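Local coordinates for CdnC (Chryseobacterium gregarium DSM 19109, PDB 7MGV), which is an ATP-grasp ligase that installs single and bicyclic omega-ester macrocycles in a ribosomally made precursor peptide, at residues T76-P80 / E81-S85; K111-G114 / A115-E119; F125-L128 / E129-A133; T168-P171 / E172-K175. One frame throughout, in Å; residues are numbered along the deposited sequence.

How the interactions relate
CdnC illustrates how contacts far apart in one chain can become neighbours in a dimer. Interactions 1, 2 and 3 fall in the MvdD pre-ATP grasp region; interactions 2 and 3 share helix 110-130, their centres 22 Å apart, and interaction 1 lies 17 Å, centre to centre, from interaction 3. Interaction 4 is 53 Å between centres from interaction 1 within the chain, yet Thr76 and Glu78 pack on Glu173 and Asn170 of the second subunit. All four contacts touch that subunit. None includes an ADP-pocket residue, but interaction 4 packs on strand 224-228, which carries Gln227 and Lys228 of that pocket, and Phe112 of interaction 2 meets the bound peptide.

Interaction 1 of 4, residues T76-P80 / E81-S85; sequences TLETP and EKKNS
Glu78 and Lys83 lie alongside one another and point the same way, with their methylene groups doing the touching: Glu78 CG is 3.8 Å from Lys83 CG. The carboxylate stays beside the aliphatic part of the lysine, Glu78 OE1 coming within 3.9 Å of Lys83 CD. The charged ends do not meet, since Lys83 bends at its second, third and fourth torsions and brings NZ back to its own strand, where it makes a weak hydrogen bond to Asn84 O. This is the hairpin of strands 72-78 and 83-85. Glu78 and Lys83 form an antiparallel non-hydrogen-bonded pair, whereas Leu77 and Asn84 form a hydrogen-bonded one, with Leu77 N to Asn84 O and Asn84 N to Leu77 O both 2.9 Å. The side chains of Leu77 and Asn84 take the other face and pack on Ile51 of strand 48-54. Near the turn, Thr79 N donates to Lys82 O at 2.9 Å. The Thr79 and Glu81 side chains cross obliquely: with the threonine methyl anti to its backbone N, Thr79 CG2 comes to 3.4 Å from Glu81 OE2. On the Lys83 face, Glu78 packs on Asn170 of the second subunit, and Thr76 on Glu173 of that subunit.

Interaction 2 of 4, residues K111-G114 / A115-E119; sequences KFYG and AAMGE
Met117 lays its CG over one face of the Tyr113 ring, 3.9 Å from the ring centroid and 28° off the normal, a CH-pi contact. The closest approach between the two side chains is Tyr113 CE1 to Met117 CG, at 3.5 Å. Sulfur takes a more oblique place, Met117 SD standing 4.8 Å from the Tyr113 centroid and 49° off its normal. Bends at the second and third torsions of the methionine then carry its methyl round to the phenol end, where Met117 CE is 3.6 Å from Tyr113 OH. The tyrosine does its share by holding CG anti to the backbone N (chi1 -179°), which brings the ring back beside the next helical turn. The result is a Met-aromatic contact at i to i+4 spacing along helix 110-130. An alanine in place of Tyr113 would be likely to leave Met117 CG without the ring face it covers, and the thioether end freer to turn. In the backbone that carries the pair, Met117 N donates to Tyr113 O at 2.9 Å, while equivalent bonds join Ala116 N to Phe112 O and Gly118 N to Gly114 O. One residue earlier in the series, a water bridges the gap: it donates to Lys111 O at 2.9 Å and accepts from Ala115 N at 2.6 Å. Farther out, Lys105 packs against Tyr113 and Ile104 against Met117, both from helix 104-107. On the flanks, Phe112 meets an apolar side chain of the bound peptide, and Lys111 forms a salt bridge with Glu196 of the second subunit.

Interaction 3 of 4, residues F125-L128 / E129-A133; sequences FGFL and ESIDA
Phe127 and Ile131 meet where helix 110-130 runs out, Ile131 being the first residue to leave helical backbone angles. Among the hydrogen bonds, two regular i to i+4 links remain, Glu129 N to Phe125 O and Ser130 N to Gly126 O, each 2.9 Å. The next one is stretched: Ile131 N reaches Phe127 O only weakly, at 3.3 Å. A side chain shares that acceptor: Ser130 holds OG between its own backbone N and carbonyl carbon (chi1 69°), and from there Ser130 OG donates to the same Phe127 O at 2.6 Å, arriving well off the carbonyl direction, with an angle of 118° at the oxygen. Polar partners beyond the turn come from both subunits: Lys138 NZ binds Glu129 O and Ile131 O, Glu129 OE2 accepts from Ser140 N, and Lys153 NZ of the second subunit binds Ser130 OG. The apolar contacts lie on the buried side, facing Leu25 of strand 22-28. Ile131 places CG1 over one face of the Phe127 ring and its CD1 off-centre, 4.3 Å from the ring centroid, a CH-pi contact, with Leu128 CD2 at 4.4 Å from Ile131 CD1. The nearest ring atom to that methyl is Phe127 CZ, 3.8 Å from Ile131 CD1.

Interaction 4 of 4, residues T168-P171 / E172-K175; sequences TNNP and EEAK
Asn170 meets Glu173 first through CB, which rests 3.7 Å from Glu173 CB. Its CG, anti to the backbone N (chi1 -170°), turns over the first turn of helix 171-181, and OD1 comes to the two amides there: Glu172 N at 3.1 Å, a weak and bent bond, and Glu173 N at 3.4 Å, also weak but straighter at 164°. ND2 lies only loosely against Glu173 CB, and the amide plane stands 85° from the Glu173 carboxylate. Asn170 is thus the N-cap of the helix, and its main chain joins in, Asn170 O accepting from Ala174 N at 3.0 Å. Thr168 holds the approach to the cap: its OG1 accepts from Asn170 N at 2.8 Å, an ST turn, while Thr168 CG2 packs on Ala174 CB at 3.9 Å. That hydroxyl also bonds to Ser65 OG of the second subunit. A valine in place of Thr168 would probably leave Asn170 N and Ser65 of that subunit without their partner, and the cap less firmly set. Two weak bonds to one carbonyl oxygen imply that OD1 is shared between the first helical N-H groups, whose partial positive charge would favour an oxygen there.

Interaction 1 of 4, residues T76-P80 / E81-S85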
loop_
_atom_site.group_PDB
_atom_site.type_symbol
_atom_site.label_atom_id
_atom_site.label_comp_id
_atom_site.label_asym_id
_atom_site.label_seq_id
_atom_site.Cartn_x
_atom_site.Cartn_y
_atom_site.Cartn_z
ATOM N N THR A 76 -6.029 9.237 -21.713
ATOM C CA THR A 76 -7.286 8.907 -22.368
ATOM C C THR A 76 -7.744 7.505 -21.992
ATOM O O THR A 76 -6.930 6.583 -21.847
ATOM C CB THR A 76 -7.186 9.029 -23.902
ATOM O OG1 THR A 76 -6.642 7.821 -24.447
ATOM C CG2 THR A 76 -6.311 10.213 -24.303
ATOM N N LEU A 77 -9.062 7.364 -21.853
ATOM C CA LEU A 77 -9.730 6.142 -21.427
ATOM C C LEU A 77 -10.803 5.793 -22.451
ATOM O O LEU A 77 -11.666 6.622 -22.764
ATOM C CB LEU A 77 -10.348 6.319 -20.043
ATOM C CG LEU A 77 -11.482 5.390 -19.610
ATOM C CD1 LEU A 77 -11.028 3.937 -19.427
ATOM C CD2 LEU A 77 -12.134 5.927 -18.347
ATOM N N GLU A 78 -10.752 4.568 -22.970
ATOM C CA GLU A 78 -11.680 4.090 -23.989
ATOM C C GLU A 78 -12.509 2.956 -23.406
ATOM O O GLU A 78 -11.965 1.906 -23.034
ATOM C CB GLU A 78 -10.933 3.649 -25.249
ATOM C CG GLU A 78 -9.956 4.703 -25.766
ATOM C CD GLU A 78 -9.869 4.725 -27.278
ATOM O OE1 GLU A 78 -9.232 5.650 -27.825
ATOM O OE2 GLU A 78 -10.437 3.816 -27.917
ATOM N N THR A 79 -13.815 3.190 -23.319
ATOM C CA THR A 79 -14.848 2.354 -22.737
ATOM C C THR A 79 -15.770 1.830 -23.831
ATOM O O THR A 79 -15.877 2.438 -24.905
ATOM C CB THR A 79 -15.653 3.184 -21.718
ATOM O OG1 THR A 79 -14.761 3.790 -20.775
ATOM C CG2 THR A 79 -16.674 2.353 -20.954
ATOM N N PRO A 80 -16.434 0.690 -23.619
ATOM C CA PRO A 80 -17.531 0.302 -24.520
ATOM C C PRO A 80 -18.613 1.359 -24.649
ATOM O O PRO A 80 -19.315 1.384 -25.669
ATOM C CB PRO A 80 -18.075 -0.980 -23.880
ATOM C CG PRO A 80 -16.891 -1.578 -23.207
ATOM C CD PRO A 80 -16.009 -0.435 -22.759
ATOM N N GLU A 81 -18.771 2.231 -23.654
ATOM C CA GLU A 81 -19.793 3.270 -23.677
ATOM C C GLU A 81 -19.275 4.587 -24.246
ATOM O O GLU A 81 -19.873 5.141 -25.176
ATOM C CB GLU A 81 -20.344 3.494 -22.263
ATOM C CG GLU A 81 -21.217 2.364 -21.748
ATOM C CD GLU A 81 -20.945 2.027 -20.295
ATOM O OE1 GLU A 81 -21.779 1.332 -19.676
ATOM O OE2 GLU A 81 -19.899 2.463 -19.772
ATOM N N LYS A 82 -18.176 5.105 -23.698
ATOM C CA LYS A 82 -17.685 6.428 -24.056
ATOM C C LYS A 82 -16.182 6.377 -24.284
ATOM O O LYS A 82 -15.507 5.405 -23.938
ATOM C CB LYS A 82 -18.011 7.462 -22.967
ATOM C CG LYS A 82 -19.185 7.089 -22.069
ATOM C CD LYS A 82 -19.394 8.106 -20.956
ATOM C CE LYS A 82 -18.345 7.967 -19.862
ATOM N NZ LYS A 82 -18.717 6.926 -18.859
ATOM N N LYS A 83 -15.663 7.443 -24.888
ATOM C CA LYS A 83 -14.230 7.690 -24.986
ATOM C C LYS A 83 -13.954 9.058 -24.379
ATOM O O LYS A 83 -14.533 10.058 -24.817
ATOM C CB LYS A 83 -13.748 7.630 -26.436
ATOM C CG LYS A 83 -12.235 7.598 -26.580
ATOM C CD LYS A 83 -11.750 8.626 -27.589
ATOM C CE LYS A 83 -11.880 10.043 -27.050
ATOM N NZ LYS A 83 -11.056 10.255 -25.828
ATOM N N ASN A 84 -13.078 9.102 -23.376
ATOM C CA ASN A 84 -12.856 10.309 -22.596
ATOM C C ASN A 84 -11.363 10.578 -22.460
ATOM O O ASN A 84 -10.528 9.698 -22.678
ATOM C CB ASN A 84 -13.491 10.194 -21.204
ATOM C CG ASN A 84 -14.957 9.808 -21.261
ATOM O OD1 ASN A 84 -15.301 8.627 -21.227
ATOM N ND2 ASN A 84 -15.828 10.807 -21.341
ATOM N N SER A 85 -11.039 11.819 -22.104
ATOM C CA SER A 85 -9.692 12.211 -21.716
ATOM C C SER A 85 -9.705 12.590 -20.241
ATOM O O SER A 85 -10.610 13.291 -19.782
ATOM C CB SER A 85 -9.183 13.376 -22.574
ATOM O OG SER A 85 -9.313 14.609 -21.895
#

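Interaction 2 of 4, residues K111-G114 / A115-E119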
loop_
_atom_site.group_PDB
_atom_site.type_symbol
_atom_site.label_atom_id
_atom_site.label_comp_id
_atom_site.label_asym_id
_atom_site.label_seq_id
_atom_site.Cartn_x
_atom_site.Cartn_y
_atom_site.Cartn_z
ATOM N N LYS A 111 2.174 -19.584 -17.049
ATOM C CA LYS A 111 3.476 -19.072 -16.637
ATOM C C LYS A 111 3.531 -17.547 -16.619
ATOM O O LYS A 111 4.385 -16.981 -15.930
ATOM C CB LYS A 111 4.570 -19.625 -17.552
ATOM C CG LYS A 111 4.497 -19.113 -18.978
ATOM C CD LYS A 111 5.797 -19.338 -19.731
ATOM C CE LYS A 111 5.861 -20.738 -20.314
ATOM N NZ LYS A 111 6.845 -20.821 -21.428
ATOM N N PHE A 112 2.639 -16.870 -17.345
ATOM C CA PHE A 112 2.655 -15.414 -17.426
ATOM C C PHE A 112 1.622 -14.740 -16.532
ATOM O O PHE A 112 1.632 -13.509 -16.430
ATOM C CB PHE A 112 2.412 -14.956 -18.870
ATOM C CG PHE A 112 3.464 -15.406 -19.839
ATOM C CD1 PHE A 112 4.705 -14.794 -19.872
ATOM C CD2 PHE A 112 3.201 -16.429 -20.733
ATOM C CE1 PHE A 112 5.670 -15.204 -20.769
ATOM C CE2 PHE A 112 4.163 -16.845 -21.631
ATOM C CZ PHE A 112 5.399 -16.231 -21.651
ATOM N N TYR A 113 0.742 -15.507 -15.886
ATOM C CA TYR A 113 -0.450 -14.925 -15.276
ATOM C C TYR A 113 -0.102 -14.046 -14.079
ATOM O O TYR A 113 -0.594 -12.916 -13.965
ATOM C CB TYR A 113 -1.418 -16.036 -14.870
ATOM C CG TYR A 113 -2.700 -15.534 -14.252
ATOM C CD1 TYR A 113 -3.521 -14.644 -14.930
ATOM C CD2 TYR A 113 -3.093 -15.954 -12.992
ATOM C CE1 TYR A 113 -4.695 -14.186 -14.366
ATOM C CE2 TYR A 113 -4.264 -15.504 -12.419
ATOM C CZ TYR A 113 -5.062 -14.620 -13.110
ATOM O OH TYR A 113 -6.230 -14.167 -12.545
ATOM N N GLY A 114 0.729 -14.553 -13.168
ATOM C CA GLY A 114 1.071 -13.776 -11.985
ATOM C C GLY A 114 1.778 -12.479 -12.326
ATOM O O GLY A 114 1.426 -11.409 -11.822
ATOM N N ALA A 115 2.782 -12.556 -13.202
ATOM C CA ALA A 115 3.517 -11.360 -13.601
ATOM C C ALA A 115 2.619 -10.377 -14.340
ATOM O O ALA A 115 2.715 -9.160 -14.131
ATOM C CB ALA A 115 4.714 -11.745 -14.467
ATOM N N ALA A 116 1.736 -10.880 -15.207
ATOM C CA ALA A 116 0.865 -9.989 -15.961
ATOM C C ALA A 116 -0.124 -9.282 -15.046
ATOM O O ALA A 116 -0.362 -8.079 -15.198
ATOM C CB ALA A 116 0.130 -10.769 -17.049
ATOM N N MET A 117 -0.713 -10.007 -14.093
ATOM C CA MET A 117 -1.623 -9.364 -13.152
ATOM C C MET A 117 -0.882 -8.370 -12.268
ATOM O O MET A 117 -1.420 -7.305 -11.941
ATOM C CB MET A 117 -2.340 -10.417 -12.308
ATOM C CG MET A 117 -3.304 -11.285 -13.101
ATOM S SD MET A 117 -4.675 -10.356 -13.821
ATOM C CE MET A 117 -5.943 -10.566 -12.576
ATOM N N GLY A 118 0.355 -8.690 -11.884
ATOM C CA GLY A 118 1.152 -7.728 -11.140
ATOM C C GLY A 118 1.372 -6.444 -11.914
ATOM O O GLY A 118 1.191 -5.344 -11.384
ATOM N N GLU A 119 1.750 -6.567 -13.188
ATOM C CA GLU A 119 1.978 -5.378 -14.005
ATOM C C GLU A 119 0.686 -4.597 -14.224
ATOM O O GLU A 119 0.690 -3.362 -14.188
ATOM C CB GLU A 119 2.604 -5.765 -15.345
ATOM C CG GLU A 119 2.859 -4.582 -16.267
ATOM C CD GLU A 119 4.088 -3.780 -15.874
ATOM O OE1 GLU A 119 4.844 -4.236 -14.988
ATOM O OE2 GLU A 119 4.300 -2.694 -16.454
HETATM O O HOH W 1 3.548 -14.903 -14.099
#

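Interaction 3 of 4, residues F125-L128 / E129-A133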
loop_
_atom_site.group_PDB
_atom_site.type_symbol
_atom_site.label_atom_id
_atom_site.label_comp_id
_atom_site.label_asym_id
_atom_site.label_seq_id
_atom_site.Cartn_x
_atom_site.Cartn_y
_atom_site.Cartn_z
ATOM N N PHE A 125 -2.940 1.114 -10.447
ATOM C CA PHE A 125 -2.750 1.795 -9.171
ATOM C C PHE A 125 -1.790 2.970 -9.306
ATOM O O PHE A 125 -1.946 3.979 -8.613
ATOM C CB PHE A 125 -2.239 0.812 -8.116
ATOM C CG PHE A 125 -3.293 -0.125 -7.587
ATOM C CD1 PHE A 125 -4.577 -0.124 -8.110
ATOM C CD2 PHE A 125 -2.996 -1.010 -6.563
ATOM C CE1 PHE A 125 -5.541 -0.988 -7.624
ATOM C CE2 PHE A 125 -3.955 -1.876 -6.071
ATOM C CZ PHE A 125 -5.229 -1.865 -6.603
ATOM N N GLY A 126 -0.806 2.872 -10.203
ATOM C CA GLY A 126 0.107 3.981 -10.403
ATOM C C GLY A 126 -0.565 5.162 -11.069
ATOM O O GLY A 126 -0.313 6.316 -10.705
ATOM N N PHE A 127 -1.421 4.897 -12.059
ATOM C CA PHE A 127 -2.238 5.972 -12.613
ATOM C C PHE A 127 -3.082 6.621 -11.523
ATOM O O PHE A 127 -3.122 7.850 -11.402
ATOM C CB PHE A 127 -3.135 5.453 -13.734
ATOM C CG PHE A 127 -4.268 6.384 -14.066
ATOM C CD1 PHE A 127 -4.013 7.663 -14.537
ATOM C CD2 PHE A 127 -5.584 5.992 -13.885
ATOM C CE1 PHE A 127 -5.050 8.528 -14.833
ATOM C CE2 PHE A 127 -6.626 6.855 -14.180
ATOM C CZ PHE A 127 -6.357 8.124 -14.655
ATOM N N LEU A 128 -3.760 5.802 -10.713
ATOM C CA LEU A 128 -4.634 6.348 -9.674
ATOM C C LEU A 128 -3.849 7.177 -8.661
ATOM O O LEU A 128 -4.357 8.178 -8.142
ATOM C CB LEU A 128 -5.394 5.218 -8.981
ATOM C CG LEU A 128 -6.428 4.511 -9.864
ATOM C CD1 LEU A 128 -7.089 3.362 -9.122
ATOM C CD2 LEU A 128 -7.469 5.502 -10.360
ATOM N N GLU A 129 -2.611 6.776 -8.363
ATOM C CA GLU A 129 -1.760 7.584 -7.493
ATOM C C GLU A 129 -1.360 8.890 -8.169
ATOM O O GLU A 129 -1.342 9.948 -7.528
ATOM C CB GLU A 129 -0.511 6.796 -7.097
ATOM C CG GLU A 129 -0.719 5.804 -5.972
ATOM C CD GLU A 129 -0.875 6.477 -4.625
ATOM O OE1 GLU A 129 -0.299 7.567 -4.428
ATOM O OE2 GLU A 129 -1.579 5.912 -3.764
ATOM N N SER A 130 -1.037 8.833 -9.464
ATOM C CA SER A 130 -0.493 9.989 -10.172
ATOM C C SER A 130 -1.485 11.138 -10.292
ATOM O O SER A 130 -1.062 12.275 -10.527
ATOM C CB SER A 130 -0.023 9.570 -11.565
ATOM O OG SER A 130 -1.125 9.242 -12.392
ATOM N N ILE A 131 -2.784 10.872 -10.152
ATOM C CA ILE A 131 -3.783 11.928 -10.267
ATOM C C ILE A 131 -3.513 12.985 -9.206
ATOM O O ILE A 131 -3.524 12.696 -8.003
ATOM C CB ILE A 131 -5.196 11.351 -10.138
ATOM C CG1 ILE A 131 -5.500 10.414 -11.309
ATOM C CG2 ILE A 131 -6.225 12.467 -10.065
ATOM C CD1 ILE A 131 -6.851 9.735 -11.211
ATOM N N ASP A 132 -3.262 14.220 -9.646
ATOM C CA ASP A 132 -2.995 15.318 -8.728
ATOM C C ASP A 132 -4.233 16.149 -8.414
ATOM O O ASP A 132 -4.178 16.995 -7.516
ATOM C CB ASP A 132 -1.889 16.228 -9.281
ATOM C CG ASP A 132 -2.230 16.816 -10.637
ATOM O OD1 ASP A 132 -3.276 16.448 -11.211
ATOM O OD2 ASP A 132 -1.442 17.651 -11.128
ATOM N N ALA A 133 -5.336 15.932 -9.125
ATOM C CA ALA A 133 -6.596 16.535 -8.729
ATOM C C ALA A 133 -7.068 15.931 -7.410
ATOM O O ALA A 133 -6.584 14.882 -6.972
ATOM C CB ALA A 133 -7.652 16.337 -9.817
#

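Interaction 4 of 4, residues T168-P171 / E172-K175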
loop_
_atom_site.group_PDB
_atom_site.type_symbol
_atom_site.label_atom_id
_atom_site.label_comp_id
_atom_site.label_asym_id
_atom_site.label_seq_id
_atom_site.Cartn_x
_atom_site.Cartn_y
_atom_site.Cartn_z
ATOM N N THR A 168 -0.983 -10.671 18.567
ATOM C CA THR A 168 0.176 -11.478 18.926
ATOM C C THR A 168 0.191 -12.806 18.185
ATOM O O THR A 168 -0.832 -13.289 17.690
ATOM C CB THR A 168 0.229 -11.726 20.439
ATOM O OG1 THR A 168 1.497 -12.294 20.783
ATOM C CG2 THR A 168 -0.883 -12.675 20.873
ATOM N N ASN A 169 1.397 -13.374 18.109
ATOM C CA ASN A 169 1.620 -14.769 17.754
ATOM C C ASN A 169 2.265 -15.529 18.905
ATOM O O ASN A 169 2.773 -16.637 18.700
ATOM C CB ASN A 169 2.496 -14.873 16.500
ATOM C CG ASN A 169 3.946 -14.524 16.775
ATOM O OD1 ASN A 169 4.242 -13.525 17.427
ATOM N ND2 ASN A 169 4.861 -15.355 16.285
ATOM N N ASN A 170 2.255 -14.957 20.112
ATOM C CA ASN A 170 2.896 -15.541 21.279
ATOM C C ASN A 170 1.841 -16.243 22.120
ATOM O O ASN A 170 0.999 -15.563 22.727
ATOM C CB ASN A 170 3.599 -14.454 22.093
ATOM C CG ASN A 170 4.495 -15.016 23.187
ATOM O OD1 ASN A 170 4.250 -16.096 23.725
ATOM N ND2 ASN A 170 5.541 -14.270 23.524
ATOM N N PRO A 171 1.839 -17.578 22.193
ATOM C CA PRO A 171 0.803 -18.264 22.985
ATOM C C PRO A 171 0.774 -17.848 24.446
ATOM O O PRO A 171 -0.311 -17.681 25.016
ATOM C CB PRO A 171 1.166 -19.748 22.823
ATOM C CG PRO A 171 1.971 -19.815 21.567
ATOM C CD PRO A 171 2.730 -18.523 21.497
ATOM N N GLU A 172 1.939 -17.666 25.070
ATOM C CA GLU A 172 1.968 -17.300 26.484
ATOM C C GLU A 172 1.441 -15.887 26.702
ATOM O O GLU A 172 0.716 -15.632 27.672
ATOM C CB GLU A 172 3.388 -17.437 27.030
ATOM C CG GLU A 172 3.508 -17.145 28.515
ATOM C CD GLU A 172 4.933 -16.854 28.937
ATOM O OE1 GLU A 172 5.815 -17.700 28.679
ATOM O OE2 GLU A 172 5.171 -15.779 29.526
ATOM N N GLU A 173 1.793 -14.955 25.814
ATOM C CA GLU A 173 1.285 -13.591 25.927
ATOM C C GLU A 173 -0.232 -13.566 25.795
ATOM O O GLU A 173 -0.929 -12.906 26.577
ATOM C CB GLU A 173 1.935 -12.704 24.864
ATOM C CG GLU A 173 1.832 -11.217 25.141
ATOM C CD GLU A 173 2.847 -10.749 26.164
ATOM O OE1 GLU A 173 4.036 -11.098 26.023
ATOM O OE2 GLU A 173 2.453 -10.033 27.108
ATOM N N ALA A 174 -0.760 -14.285 24.801
ATOM C CA ALA A 174 -2.206 -14.348 24.619
ATOM C C ALA A 174 -2.886 -14.982 25.824
ATOM O O ALA A 174 -3.938 -14.511 26.267
ATOM C CB ALA A 174 -2.544 -15.120 23.346
ATOM N N LYS A 175 -2.305 -16.055 26.368
ATOM C CA LYS A 175 -2.915 -16.709 27.521
ATOM C C LYS A 175 -2.929 -15.786 28.733
ATOM O O LYS A 175 -3.927 -15.721 29.459
ATOM C CB LYS A 175 -2.182 -18.009 27.846
ATOM C CG LYS A 175 -2.897 -18.861 28.882
ATOM C CD LYS A 175 -2.227 -20.209 29.063
ATOM C CE LYS A 175 -3.025 -21.086 30.017
ATOM N NZ LYS A 175 -2.270 -22.302 30.422
#